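Local coordinates for putative iron-uptake ABC transport system,periplasmic iron-binding protein (Campylobacter jejuni, PDB 3E13), which binds ferric iron in the periplasm and probably hands it to an ABC transporter for uptake into the cell, at residues 242-245 with 246-249; 254-257 with 258-261. One frame throughout, in Å; residues are numbered along the deposited sequence.

How the contacts relate
Both contacts are local and lie in series along the chain. Strand 233-241 runs through the mixed beta sheet and ends just before contact 1. There the loop 242-245 turns into helix 247-257, so contact 1 closes the small turn at the N-terminal end of that helix. Contact 2 follows at the other end of the same helix, where 254-257 passes through L258 and S259 into helix 260-268. Neither contact encloses or crosses the other. Their centres are 18 Å apart and they do not touch. Together they frame helix 247-257, tying it to the sheet before it and to the next helix after it.

Contact 1: residues 242-245 with 246-249; sequences KSSK and NQDA
Q247 reaches back from the first turn of helix 247-257 to the backbone of S244. This is the loop-to-helix junction that follows strand 233-241 in the periplasmic-binding-protein fold of the bacterial solute-binding protein 1 family, with N246 at the N-cap position. One direct hydrogen bond joins the two sides: Q247 NE2 donates to S244 O at 3.0 Å. The N-H...O angle is 152°. The oxygen lies close to the plane of the Q247 amide, while the donor is tilted 26° from the S244 carbonyl plane. The Q247 chain is extended beyond CG (chi2 -163°), which carries the amide back over the loop.

Close side-chain packing accompanies this bond. The CG of Q247 lies 3.4 Å from S244 OG, and the carbon-carbon contact is S244 CB to the same CG at 3.8 Å. The Q247 side chain thus lies alongside both the hydroxyl and the carbonyl of S244.

D54 holds the polar ends of S244 and N246. S244 OG and N246 ND2 both bond to its carboxylate, using OD1 and OD2 respectively. The N246 side chain makes no capping bond to the helix. D54 therefore links the loop to the cap residue, well away from the iron site.

A water forms the last bridge. It accepts from Q247 N at 3.0 Å and gives a weak bond to K245 O at 2.7 Å.

Contact 2: residues 254-257 with 258-261; sequences MEFM and LSPE
The hydroxyl of S259 is placed between its own backbone N and carbonyl carbon (chi1 67°), and this turns OG back to F256 O. The two residues meet at a helix-to-helix junction of the same periplasmic-binding-protein fold, where helix 247-257 gives way to helix 260-268 and S259 is the N-cap residue of the second helix. The F256 ring has CG anti to the backbone N (chi1 -176°), and its CD1 comes within 4.1 Å of S259 OG. The hydroxyl sits over one face of the ring.

F256 O is gripped twice by one residue. S259 OG donates to it at 2.7 Å, in the carbonyl plane and on a lone pair. S259 N donates at 3.0 Å from above that plane. The two bonds come from different directions, so they need not compete for the same part of the oxygen. Together they tie the N-cap residue of one helix to the last turn of the other.

One step earlier, L258 N donates to E255 O at 3.0 Å. Its N-H...O angle is 140°, and the donor again stands above the carbonyl plane.

Side-chain packing across the junction is light. L258 CD2 lies 4.3 Å from M257 CB. Both side chains also touch I99 of strand 97-109, L258 touches Y80 of helix 79-84, and the F256 ring meets F22 edge-to-face. Backbone carbonyls beyond the bonded pair have side-chain partners too, for Q263 NE2 bonds to M257 O and R276 NH1 to L258 O.

Contact 1: residues 242-245 with 246-249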
loop_
_atom_site.group_PDB
_atom_site.type_symbol
_atom_site.label_atom_id
_atom_site.label_comp_id
_atom_site.label_asym_id
_atom_site.label_seq_id
_atom_site.Cartn_x
_atom_site.Cartn_y
_atom_site.Cartn_z
ATOM N N LYS A 242 11.650 -17.995 -5.028
ATOM C CA LYS A 242 12.017 -19.374 -5.323
ATOM C C LYS A 242 13.482 -19.428 -5.835
ATOM O O LYS A 242 14.164 -20.439 -5.663
ATOM C CB LYS A 242 11.052 -19.927 -6.395
ATOM C CG LYS A 242 11.243 -21.353 -6.776
ATOM C CD LYS A 242 10.076 -21.821 -7.629
ATOM C CE LYS A 242 8.764 -22.004 -6.896
ATOM N NZ LYS A 242 7.710 -22.337 -7.971
ATOM N N SER A 243 13.963 -18.322 -6.387
ATOM C CA SER A 243 15.311 -18.216 -6.943
ATOM C C SER A 243 16.382 -17.998 -5.891
ATOM O O SER A 243 17.575 -18.103 -6.178
ATOM C CB SER A 243 15.391 -17.043 -7.922
ATOM O OG SER A 243 15.135 -15.784 -7.304
ATOM N N SER A 244 15.957 -17.645 -4.674
ATOM C CA SER A 244 16.890 -17.332 -3.594
ATOM C C SER A 244 17.964 -18.378 -3.348
ATOM O O SER A 244 17.638 -19.568 -3.078
ATOM C CB SER A 244 16.129 -17.153 -2.256
ATOM O OG SER A 244 17.091 -16.795 -1.304
ATOM N N LYS A 245 19.232 -17.919 -3.435
ATOM C CA LYS A 245 20.370 -18.763 -3.083
ATOM C C LYS A 245 20.971 -18.364 -1.736
ATOM O O LYS A 245 21.859 -19.081 -1.238
ATOM C CB LYS A 245 21.462 -18.725 -4.183
ATOM C CG LYS A 245 20.995 -19.224 -5.577
ATOM C CD LYS A 245 20.526 -20.661 -5.577
ATOM C CE LYS A 245 21.103 -21.508 -6.780
ATOM N NZ LYS A 245 21.738 -22.827 -6.349
ATOM N N ASN A 246 20.501 -17.253 -1.163
ATOM C CA ASN A 246 20.933 -16.790 0.158
ATOM C C ASN A 246 19.739 -16.913 1.108
ATOM O O ASN A 246 19.317 -15.928 1.673
ATOM C CB ASN A 246 21.416 -15.351 0.059
ATOM C CG ASN A 246 22.544 -15.167 -0.978
ATOM O OD1 ASN A 246 23.592 -15.817 -0.877
ATOM N ND2 ASN A 246 22.337 -14.289 -1.937
ATOM N N GLN A 247 19.185 -18.117 1.246
ATOM C CA GLN A 247 17.932 -18.320 1.945
ATOM C C GLN A 247 18.004 -18.022 3.431
ATOM O O GLN A 247 17.024 -17.515 4.002
ATOM C CB GLN A 247 17.360 -19.717 1.687
ATOM C CG GLN A 247 17.067 -19.894 0.205
ATOM C CD GLN A 247 16.150 -21.032 -0.087
ATOM O OE1 GLN A 247 15.781 -21.796 0.812
ATOM N NE2 GLN A 247 15.816 -21.192 -1.350
ATOM N N ASP A 248 19.149 -18.310 4.052
ATOM C CA ASP A 248 19.303 -17.996 5.492
ATOM C C ASP A 248 19.227 -16.465 5.719
ATOM O O ASP A 248 18.546 -15.960 6.626
ATOM C CB ASP A 248 20.615 -18.572 6.020
ATOM C CG ASP A 248 20.771 -18.357 7.519
ATOM O OD1 ASP A 248 21.669 -17.618 7.913
ATOM O OD2 ASP A 248 19.976 -18.861 8.341
ATOM N N ALA A 249 19.935 -15.711 4.898
ATOM C CA ALA A 249 19.922 -14.269 4.985
ATOM C C ALA A 249 18.511 -13.735 4.700
ATOM O O ALA A 249 18.062 -12.796 5.319
ATOM C CB ALA A 249 20.918 -13.693 3.988
HETATM O O HOH W 1 20.429 -20.738 0.357
#

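Contact 2: residues 254-257 with 258-261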
loop_
_atom_site.group_PDB
_atom_site.type_symbol
_atom_site.label_atom_id
_atom_site.label_comp_id
_atom_site.label_asym_id
_atom_site.label_seq_id
_atom_site.Cartn_x
_atom_site.Cartn_y
_atom_site.Cartn_z
ATOM N N MET A 254 13.551 -11.150 6.736
ATOM C CA MET A 254 12.102 -11.166 6.895
ATOM C C MET A 254 11.779 -11.018 8.416
ATOM O O MET A 254 10.944 -10.182 8.791
ATOM C CB MET A 254 11.550 -12.455 6.292
ATOM C CG MET A 254 11.620 -12.460 4.777
ATOM S SD MET A 254 11.321 -14.059 4.067
ATOM C CE MET A 254 9.557 -14.168 4.197
ATOM N N GLU A 255 12.495 -11.777 9.250
ATOM C CA GLU A 255 12.286 -11.691 10.698
ATOM C C GLU A 255 12.678 -10.324 11.235
ATOM O O GLU A 255 11.972 -9.768 12.093
ATOM C CB GLU A 255 13.019 -12.827 11.418
ATOM C CG GLU A 255 12.422 -14.188 11.102
ATOM C CD GLU A 255 13.132 -15.356 11.734
ATOM O OE1 GLU A 255 14.225 -15.172 12.391
ATOM O OE2 GLU A 255 12.577 -16.472 11.655
ATOM N N PHE A 256 13.764 -9.773 10.730
ATOM C CA PHE A 256 14.236 -8.465 11.148
ATOM C C PHE A 256 13.161 -7.386 10.875
ATOM O O PHE A 256 12.970 -6.460 11.668
ATOM C CB PHE A 256 15.537 -8.173 10.397
ATOM C CG PHE A 256 16.215 -6.897 10.793
ATOM C CD1 PHE A 256 16.865 -6.792 12.017
ATOM C CD2 PHE A 256 16.221 -5.800 9.940
ATOM C CE1 PHE A 256 17.541 -5.612 12.378
ATOM C CE2 PHE A 256 16.892 -4.604 10.325
ATOM C CZ PHE A 256 17.525 -4.539 11.549
ATOM N N MET A 257 12.427 -7.515 9.777
ATOM C CA MET A 257 11.382 -6.542 9.451
ATOM C C MET A 257 10.239 -6.550 10.473
ATOM O O MET A 257 9.550 -5.541 10.600
ATOM C CB MET A 257 10.804 -6.796 8.075
ATOM C CG MET A 257 11.747 -6.488 6.887
ATOM S SD MET A 257 12.498 -4.895 6.936
ATOM C CE MET A 257 11.064 -3.887 6.886
ATOM N N LEU A 258 10.064 -7.634 11.213
ATOM C CA LEU A 258 9.037 -7.705 12.274
ATOM C C LEU A 258 9.616 -7.484 13.652
ATOM O O LEU A 258 8.908 -7.675 14.645
ATOM C CB LEU A 258 8.242 -9.031 12.185
ATOM C CG LEU A 258 6.992 -9.052 11.319
ATOM C CD1 LEU A 258 5.893 -8.183 11.894
ATOM C CD2 LEU A 258 7.346 -8.679 9.886
ATOM N N SER A 259 10.895 -7.127 13.737
ATOM C CA SER A 259 11.517 -6.881 15.057
ATOM C C SER A 259 10.990 -5.588 15.669
ATOM O O SER A 259 10.500 -4.726 14.983
ATOM C CB SER A 259 13.032 -6.842 14.922
ATOM O OG SER A 259 13.506 -5.747 14.187
ATOM N N PRO A 260 11.041 -5.484 16.998
ATOM C CA PRO A 260 10.550 -4.292 17.688
ATOM C C PRO A 260 11.074 -2.981 17.176
ATOM O O PRO A 260 10.250 -2.070 16.938
ATOM C CB PRO A 260 10.968 -4.554 19.137
ATOM C CG PRO A 260 10.977 -6.060 19.242
ATOM C CD PRO A 260 11.491 -6.549 17.913
ATOM N N GLU A 261 12.389 -2.873 16.960
ATOM C CA GLU A 261 12.986 -1.629 16.524
ATOM C C GLU A 261 12.545 -1.226 15.128
ATOM O O GLU A 261 12.276 -0.062 14.885
ATOM C CB GLU A 261 14.535 -1.628 16.621
ATOM C CG GLU A 261 15.127 -0.288 16.207
ATOM C CD GLU A 261 16.619 -0.114 16.416
ATOM O OE1 GLU A 261 17.337 -1.112 16.578
ATOM O OE2 GLU A 261 17.047 1.083 16.451
#